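Local coordinates for protein cytosolic IMP-GMP specific 5'-nucleotidase (Legionella pneumophila subsp. pneumophila, PDB 4OHF) that probably hydrolyses IMP and GMP to their nucleosides and phosphate, as a magnesium-dependent nucleotidase of the HAD superfamily, at residues Y41-E46 against D165-D170; K183-E188 against K217-Y222; T268-P273 against A284-E289. All coordinates share one frame; numbering follows the deposited sequence.

Interaction 1 (Y41-E46 against D165-D170); sequences YDLVKE and DKVHSD
L43, V44 and V167 meet through aliphatic carbons alone, and the flat groups stand to the flanks of this contact. On helix 33-51 the Y41 ring has D42 OD1 in its plane at the edge, and it meets the ring of F63 at about 50°. On helix 153-170 the H168 imidazole meets F128 at about 55°. The polar ends of both rings are engaged within the chain: Y41 OH pairs with Q138 OE1, and H168 ND1 with V164 O.

Between the helices V167 is the central residue. Its two methyls divide the work: CG2 lies 3.4 Å from L43 CB and 3.6 Å from L43 CD1, while CG1 rests 4.1 Å from V44 CG2. With CG2 anti to the backbone N and CG1 placed between N and the carbonyl carbon (chi1 76°), V167 presents one branch to each neighbour. The side chains of L43 and V44 both cross it at about a right angle.

Both helices belong to the insertion of helices and a small antiparallel sheet between strands 19-22 and 204-208 of the HAD-like core, a position consistent with a C1-type cap domain. Short branched residues suit the approach, since the V44 and V167 CA atoms are only 6.7 Å apart. L43, being longer, also reaches L173 and I176 of helix 172-178, and V44 touches L135 of helix 129-143. Further along the second segment, S169 OG donates to D165 O at 2.9 Å, and D170 OD2 forms a salt bridge with R47.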
# COMPACT_ATOMS: atom_id res chain seq x y z
N TYR B 41 27.76 -10.14 -18.23
CA TYR B 41 27.70 -8.93 -19.02
C TYR B 41 27.51 -9.31 -20.49
O TYR B 41 26.53 -8.89 -21.12
CB TYR B 41 28.97 -8.11 -18.81
CG TYR B 41 29.07 -6.86 -19.67
CD1 TYR B 41 29.68 -6.89 -20.92
CD2 TYR B 41 28.59 -5.63 -19.21
CE1 TYR B 41 29.82 -5.74 -21.68
CE2 TYR B 41 28.73 -4.48 -19.96
CZ TYR B 41 29.35 -4.54 -21.20
OH TYR B 41 29.49 -3.40 -21.96
N ASP B 42 28.43 -10.11 -21.04
CA ASP B 42 28.32 -10.53 -22.44
C ASP B 42 26.97 -11.17 -22.75
O ASP B 42 26.22 -10.67 -23.58
CB ASP B 42 29.43 -11.52 -22.80
CG ASP B 42 30.81 -10.91 -22.72
OD1 ASP B 42 30.93 -9.67 -22.84
OD2 ASP B 42 31.79 -11.66 -22.55
N LEU B 43 26.64 -12.27 -22.09
CA LEU B 43 25.37 -12.94 -22.35
C LEU B 43 24.19 -11.96 -22.34
O LEU B 43 23.32 -12.05 -23.21
CB LEU B 43 25.12 -14.05 -21.32
CG LEU B 43 26.15 -15.18 -21.27
CD1 LEU B 43 25.81 -16.13 -20.14
CD2 LEU B 43 26.17 -15.90 -22.60
N VAL B 44 24.14 -11.05 -21.37
CA VAL B 44 23.05 -10.08 -21.24
C VAL B 44 23.07 -9.04 -22.34
O VAL B 44 22.02 -8.66 -22.86
CB VAL B 44 23.09 -9.34 -19.88
CG1 VAL B 44 22.07 -8.22 -19.86
CG2 VAL B 44 22.79 -10.31 -18.76
N LYS B 45 24.26 -8.57 -22.69
CA LYS B 45 24.40 -7.57 -23.74
C LYS B 45 23.99 -8.19 -25.07
O LYS B 45 23.39 -7.54 -25.92
CB LYS B 45 25.85 -7.08 -23.80
CG LYS B 45 26.05 -5.88 -24.72
CD LYS B 45 27.48 -5.40 -24.66
CE LYS B 45 28.45 -6.52 -25.02
NZ LYS B 45 29.86 -6.06 -25.04
N GLU B 46 24.32 -9.46 -25.23
CA GLU B 46 24.00 -10.20 -26.44
C GLU B 46 22.49 -10.35 -26.57
O GLU B 46 21.91 -9.96 -27.59
CB GLU B 46 24.65 -11.57 -26.38
CG GLU B 46 24.25 -12.53 -27.48
CD GLU B 46 24.58 -13.96 -27.11
OE1 GLU B 46 25.77 -14.25 -26.85
OE2 GLU B 46 23.65 -14.79 -27.09
N ASP B 165 17.26 -12.14 -16.07
CA ASP B 165 16.42 -13.23 -15.58
C ASP B 165 16.39 -14.35 -16.61
O ASP B 165 16.45 -15.54 -16.26
CB ASP B 165 14.98 -12.76 -15.31
CG ASP B 165 14.91 -11.64 -14.28
OD1 ASP B 165 15.67 -11.69 -13.28
OD2 ASP B 165 14.08 -10.72 -14.48
N LYS B 166 16.29 -13.97 -17.88
CA LYS B 166 16.24 -14.95 -18.95
C LYS B 166 17.53 -15.76 -19.00
O LYS B 166 17.50 -16.99 -18.95
CB LYS B 166 16.04 -14.25 -20.29
CG LYS B 166 15.17 -15.05 -21.26
CD LYS B 166 13.76 -15.22 -20.68
CE LYS B 166 12.85 -16.01 -21.61
NZ LYS B 166 11.46 -16.09 -21.06
N VAL B 167 18.65 -15.06 -19.10
CA VAL B 167 19.95 -15.70 -19.18
C VAL B 167 20.19 -16.62 -17.97
O VAL B 167 20.96 -17.58 -18.06
CB VAL B 167 21.08 -14.64 -19.27
CG1 VAL B 167 21.33 -14.01 -17.92
CG2 VAL B 167 22.34 -15.27 -19.81
N HIS B 168 19.51 -16.34 -16.86
CA HIS B 168 19.65 -17.16 -15.66
C HIS B 168 18.66 -18.32 -15.66
O HIS B 168 18.65 -19.13 -14.74
CB HIS B 168 19.45 -16.31 -14.39
CG HIS B 168 20.73 -15.88 -13.74
ND1 HIS B 168 21.47 -14.80 -14.18
CD2 HIS B 168 21.44 -16.43 -12.72
CE1 HIS B 168 22.57 -14.69 -13.46
NE2 HIS B 168 22.58 -15.67 -12.57
N SER B 169 17.83 -18.39 -16.70
CA SER B 169 16.84 -19.45 -16.82
C SER B 169 17.09 -20.25 -18.08
O SER B 169 16.79 -21.44 -18.14
CB SER B 169 15.43 -18.85 -16.87
OG SER B 169 15.16 -18.09 -15.71
N ASP B 170 17.64 -19.58 -19.09
CA ASP B 170 17.96 -20.22 -20.36
C ASP B 170 18.85 -21.42 -20.14
O ASP B 170 18.71 -22.45 -20.79
CB ASP B 170 18.71 -19.27 -21.28
CG ASP B 170 17.80 -18.43 -22.12
OD1 ASP B 170 16.93 -19.01 -22.80
OD2 ASP B 170 17.96 -17.19 -22.11

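Interaction 2 (K183-E188 against K217-Y222)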
# COMPACT_ATOMS: atom_id res chain seq x y z
N LYS B 183 37.92 -22.12 -15.41
CA LYS B 183 38.07 -20.70 -15.65
C LYS B 183 37.07 -19.93 -14.77
O LYS B 183 37.26 -18.75 -14.50
CB LYS B 183 37.79 -20.38 -17.12
CG LYS B 183 37.75 -18.89 -17.42
CD LYS B 183 37.13 -18.60 -18.77
CE LYS B 183 37.10 -17.09 -19.03
NZ LYS B 183 36.45 -16.78 -20.34
N TYR B 184 36.02 -20.62 -14.31
CA TYR B 184 35.00 -19.96 -13.51
C TYR B 184 34.95 -20.28 -12.03
O TYR B 184 34.79 -19.37 -11.21
CB TYR B 184 33.63 -20.18 -14.14
CG TYR B 184 33.48 -19.41 -15.43
CD1 TYR B 184 33.38 -18.01 -15.42
CD2 TYR B 184 33.49 -20.06 -16.66
CE1 TYR B 184 33.29 -17.28 -16.61
CE2 TYR B 184 33.40 -19.35 -17.85
CZ TYR B 184 33.30 -17.96 -17.82
OH TYR B 184 33.21 -17.25 -19.00
N VAL B 185 35.10 -21.55 -11.65
CA VAL B 185 35.04 -21.88 -10.23
C VAL B 185 36.40 -22.11 -9.56
O VAL B 185 37.27 -22.79 -10.08
CB VAL B 185 34.09 -23.10 -9.97
CG1 VAL B 185 33.64 -23.70 -11.26
CG2 VAL B 185 34.77 -24.15 -9.08
N ILE B 186 36.55 -21.49 -8.39
CA ILE B 186 37.77 -21.58 -7.62
C ILE B 186 37.65 -22.71 -6.61
O ILE B 186 36.64 -22.82 -5.91
CB ILE B 186 38.04 -20.27 -6.85
CG1 ILE B 186 38.24 -19.11 -7.81
CG2 ILE B 186 39.27 -20.40 -5.99
CD1 ILE B 186 38.36 -17.77 -7.13
N ARG B 187 38.66 -23.56 -6.54
CA ARG B 187 38.68 -24.67 -5.60
C ARG B 187 39.46 -24.26 -4.35
O ARG B 187 40.40 -23.48 -4.43
CB ARG B 187 39.32 -25.89 -6.25
CG ARG B 187 38.45 -26.55 -7.30
CD ARG B 187 39.28 -27.35 -8.29
NE ARG B 187 38.61 -28.57 -8.71
CZ ARG B 187 39.08 -29.40 -9.63
NH1 ARG B 187 40.24 -29.13 -10.23
NH2 ARG B 187 38.41 -30.50 -9.94
N GLU B 188 39.07 -24.79 -3.21
CA GLU B 188 39.74 -24.44 -1.97
C GLU B 188 39.66 -25.57 -0.97
O GLU B 188 38.58 -25.88 -0.46
CB GLU B 188 39.10 -23.17 -1.37
CG GLU B 188 39.58 -22.80 0.04
CD GLU B 188 38.86 -21.58 0.62
OE1 GLU B 188 39.13 -21.23 1.79
OE2 GLU B 188 38.03 -20.97 -0.09
N LYS B 217 25.09 -31.30 -8.86
CA LYS B 217 25.82 -32.56 -8.70
C LYS B 217 27.18 -32.46 -9.37
O LYS B 217 28.17 -32.94 -8.83
CB LYS B 217 25.01 -33.72 -9.30
CG LYS B 217 25.43 -35.08 -8.78
CD LYS B 217 24.45 -36.19 -9.15
CE LYS B 217 24.49 -36.51 -10.64
NZ LYS B 217 23.66 -37.70 -10.98
N LEU B 218 27.20 -31.81 -10.53
CA LEU B 218 28.43 -31.61 -11.29
C LEU B 218 29.40 -30.70 -10.54
O LEU B 218 30.55 -31.06 -10.25
CB LEU B 218 28.11 -30.97 -12.63
CG LEU B 218 28.97 -31.30 -13.83
CD1 LEU B 218 28.74 -30.20 -14.85
CD2 LEU B 218 30.44 -31.41 -13.48
N LEU B 219 28.92 -29.49 -10.24
CA LEU B 219 29.72 -28.49 -9.56
C LEU B 219 30.22 -28.91 -8.17
O LEU B 219 31.37 -28.65 -7.81
CB LEU B 219 28.93 -27.20 -9.45
CG LEU B 219 29.79 -25.94 -9.29
CD1 LEU B 219 30.39 -25.57 -10.63
CD2 LEU B 219 28.93 -24.80 -8.77
N LEU B 220 29.36 -29.55 -7.39
CA LEU B 220 29.76 -29.98 -6.05
C LEU B 220 30.88 -31.00 -6.15
O LEU B 220 31.84 -30.96 -5.39
CB LEU B 220 28.58 -30.57 -5.29
CG LEU B 220 27.57 -29.54 -4.76
CD1 LEU B 220 26.38 -30.24 -4.14
CD2 LEU B 220 28.25 -28.66 -3.74
N ASP B 221 30.73 -31.92 -7.10
CA ASP B 221 31.73 -32.95 -7.34
C ASP B 221 33.04 -32.29 -7.77
O ASP B 221 34.07 -32.51 -7.16
CB ASP B 221 31.23 -33.88 -8.45
CG ASP B 221 32.02 -35.17 -8.55
OD1 ASP B 221 31.69 -35.98 -9.43
OD2 ASP B 221 32.96 -35.38 -7.76
N TYR B 222 32.98 -31.46 -8.81
CA TYR B 222 34.16 -30.78 -9.32
C TYR B 222 34.93 -29.99 -8.25
O TYR B 222 36.17 -30.04 -8.20
CB TYR B 222 33.78 -29.82 -10.46
CG TYR B 222 34.93 -28.97 -10.97
CD1 TYR B 222 35.83 -29.47 -11.92
CD2 TYR B 222 35.15 -27.69 -10.48
CE1 TYR B 222 36.92 -28.71 -12.36
CE2 TYR B 222 36.23 -26.92 -10.91
CZ TYR B 222 37.11 -27.44 -11.85
OH TYR B 222 38.20 -26.68 -12.27
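R187 and Y222 join the return path from the cap to the Rossmann-like HAD core. Strand 185-186, which pairs with strand 30-31, leads into R187, whereas Y222 lies on helix 213-224, the connecting helix of the beta-alpha-beta crossover between the parallel strands 204-208 and 240-243.

The central acceptor is the carbonyl oxygen of Y222. Near the end of its helix it has P226 four residues ahead, and a proline has no N-H to complete the usual helical bond. R187 serves it instead, with two nitrogens used side-on: NE and NH2 each lie 2.9 Å from Y222 O. Both N-H bonds are somewhat bent, at 147° and 145°, as expected when two donors converge on one atom. The oxygen sits in the guanidinium plane, which fixes the rotation of that group.

The same guanidinium lies flat on the phenol ring of its partner, with centres 3.7 Å apart and planes at 8°, a stacked cation-pi arrangement. Arginine suits the place because its edge can donate while its face stacks. Y222 CG is anti to the backbone N, which carries the ring across toward the strand, past the V185 side chain.

At the edge of that ring V185 CG2 approaches CE2 in plane, and V185 CG1 meets L219 CD1 at 3.8 Å. L219 is well placed as an apolar residue behind the magnesium ligand D25, which its side chain touches. Around the contact, E188 is satisfied by R30 NE and S435 OG, K183 O accepts from N35 ND2, and D221 OD2 pairs with S225 OG. Over the ring face, R187 NH2 stands 3.4 Å from Y222 CE1, offset toward the rim.

Interaction 3 (T268-P273 against A284-E289)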
# COMPACT_ATOMS: atom_id res chain seq x y z
N THR B 268 9.14 -37.01 -7.19
CA THR B 268 7.84 -37.44 -6.71
C THR B 268 7.36 -36.42 -5.68
O THR B 268 8.17 -35.81 -4.99
CB THR B 268 7.90 -38.81 -6.03
OG1 THR B 268 8.37 -38.64 -4.68
CG2 THR B 268 8.86 -39.72 -6.76
N ASN B 269 6.05 -36.22 -5.60
CA ASN B 269 5.50 -35.28 -4.63
C ASN B 269 5.81 -35.84 -3.25
O ASN B 269 5.89 -37.06 -3.09
CB ASN B 269 3.99 -35.11 -4.78
CG ASN B 269 3.61 -34.37 -6.04
OD1 ASN B 269 4.19 -33.34 -6.36
ND2 ASN B 269 2.63 -34.89 -6.76
N VAL B 270 5.99 -34.96 -2.28
CA VAL B 270 6.30 -35.40 -0.92
C VAL B 270 5.03 -35.52 -0.10
O VAL B 270 4.11 -34.71 -0.22
CB VAL B 270 7.26 -34.42 -0.22
CG1 VAL B 270 7.38 -34.76 1.25
CG2 VAL B 270 8.62 -34.46 -0.89
N HIS B 271 4.97 -36.56 0.72
CA HIS B 271 3.84 -36.82 1.60
C HIS B 271 4.47 -37.18 2.94
O HIS B 271 5.19 -38.18 3.06
CB HIS B 271 3.00 -38.00 1.07
CG HIS B 271 2.47 -37.78 -0.32
ND1 HIS B 271 1.61 -36.75 -0.64
CD2 HIS B 271 2.70 -38.45 -1.48
CE1 HIS B 271 1.34 -36.79 -1.94
NE2 HIS B 271 1.99 -37.81 -2.47
N GLY B 272 4.21 -36.36 3.95
CA GLY B 272 4.81 -36.63 5.24
C GLY B 272 6.07 -35.81 5.39
O GLY B 272 6.36 -34.95 4.55
N PRO B 273 6.86 -36.04 6.45
CA PRO B 273 8.10 -35.29 6.68
C PRO B 273 9.23 -35.63 5.71
O PRO B 273 9.34 -36.77 5.25
CB PRO B 273 8.45 -35.66 8.12
CG PRO B 273 8.00 -37.09 8.18
CD PRO B 273 6.64 -37.03 7.52
N ALA B 284 10.94 -23.00 4.03
CA ALA B 284 11.56 -23.04 5.35
C ALA B 284 10.65 -23.56 6.45
O ALA B 284 11.08 -24.34 7.30
CB ALA B 284 12.07 -21.67 5.73
N LYS B 285 9.41 -23.10 6.44
CA LYS B 285 8.43 -23.51 7.44
C LYS B 285 8.40 -25.03 7.60
O LYS B 285 8.66 -25.56 8.68
CB LYS B 285 7.05 -22.99 7.04
CG LYS B 285 5.90 -23.45 7.93
CD LYS B 285 5.89 -22.75 9.27
CE LYS B 285 4.48 -22.26 9.63
NZ LYS B 285 3.44 -23.32 9.53
N LYS B 286 8.10 -25.74 6.51
CA LYS B 286 8.03 -27.19 6.57
C LYS B 286 9.35 -27.85 6.93
O LYS B 286 9.37 -28.83 7.68
CB LYS B 286 7.53 -27.75 5.23
CG LYS B 286 7.51 -29.27 5.19
CD LYS B 286 6.53 -29.76 4.14
CE LYS B 286 6.79 -31.21 3.76
NZ LYS B 286 6.62 -32.16 4.90
N PHE B 287 10.45 -27.31 6.42
CA PHE B 287 11.78 -27.85 6.67
C PHE B 287 12.10 -27.83 8.15
O PHE B 287 12.56 -28.82 8.73
CB PHE B 287 12.84 -27.03 5.90
CG PHE B 287 14.25 -27.50 6.11
CD1 PHE B 287 15.00 -27.05 7.20
CD2 PHE B 287 14.84 -28.40 5.21
CE1 PHE B 287 16.32 -27.48 7.39
CE2 PHE B 287 16.16 -28.83 5.39
CZ PHE B 287 16.90 -28.37 6.48
N THR B 288 11.84 -26.69 8.77
CA THR B 288 12.10 -26.50 10.19
C THR B 288 11.21 -27.40 11.05
O THR B 288 11.65 -27.95 12.07
CB THR B 288 11.90 -25.02 10.57
OG1 THR B 288 12.76 -24.21 9.77
CG2 THR B 288 12.21 -24.80 12.05
N GLU B 289 9.95 -27.56 10.64
CA GLU B 289 9.03 -28.40 11.39
C GLU B 289 9.45 -29.86 11.31
O GLU B 289 9.63 -30.51 12.34
CB GLU B 289 7.60 -28.22 10.86
CG GLU B 289 6.74 -27.27 11.67
CD GLU B 289 5.64 -26.61 10.85
OE1 GLU B 289 5.03 -27.31 10.01
OE2 GLU B 289 5.38 -25.39 11.06
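V270, G272 and P273 approach K286 where the outer strand of the large HAD-like sheet runs out into a loop. Strand 267-269 is the last strand at this end of the sheet within the chain, antiparallel to strand 257-260. After the loop the chain forms strand 277-281 and then helix 284-290, whose K286 reaches back.

T268 is still held in the sheet by backbone bonding with S259. N269 turns to the assembly: its OD1 accepts from Q280 NE2 of the second subunit, a role that suits an amide at a partly exposed position. V270 is the apolar point of the loop. It packs on F257 and lets the aliphatic part of the lysine pass, with V270 CG1 4.4 Å from K286 CE. H271 directs its CB away from the helix and packs against E212 of the second subunit.

G272 follows with a positive phi of 96°. At these backbone angles a CB would press on the preceding carbonyl oxygen, so glycine fits naturally here. Its own carbonyl is the polar target: K286 NZ donates to G272 O at 2.8 Å, coming from above the carbonyl plane, 44° out of it. The ammonium's stronger partner is D290 OD2, a salt bridge one turn further along its own helix, so the positive charge is probably balanced mainly there, with the loop carbonyl as an added acceptor. P273 comes next, a residue without a backbone N-H, and its CA lies 3.9 Å from the same nitrogen.

Lysine suits this span because its chain is long and largely extended, with CG anti to the backbone N. The bend comes only at the last torsion, chi4 63°, which turns K286 NZ toward the G272 oxygen.

The three contacts follow one another along the chain without nesting or touching. Interactions 1 and 2 are the nearest pair, with centres 21 Å apart and nearest atoms about 7 Å apart; helix 172-178 lies between them, touching L43 in the first and L219 in the second. Interaction 3 lies at the far end of the sheet, its centre 29 Å from interaction 2 and 33 Å from interaction 1, beside the second subunit. Only interaction 2 adjoins the metal centre: the side chain of L219 lies about 9 Å from the magnesium ion, which D23, D25 and D303 bind. None supplies the GMP pocket residues R86, Y87 and Y421.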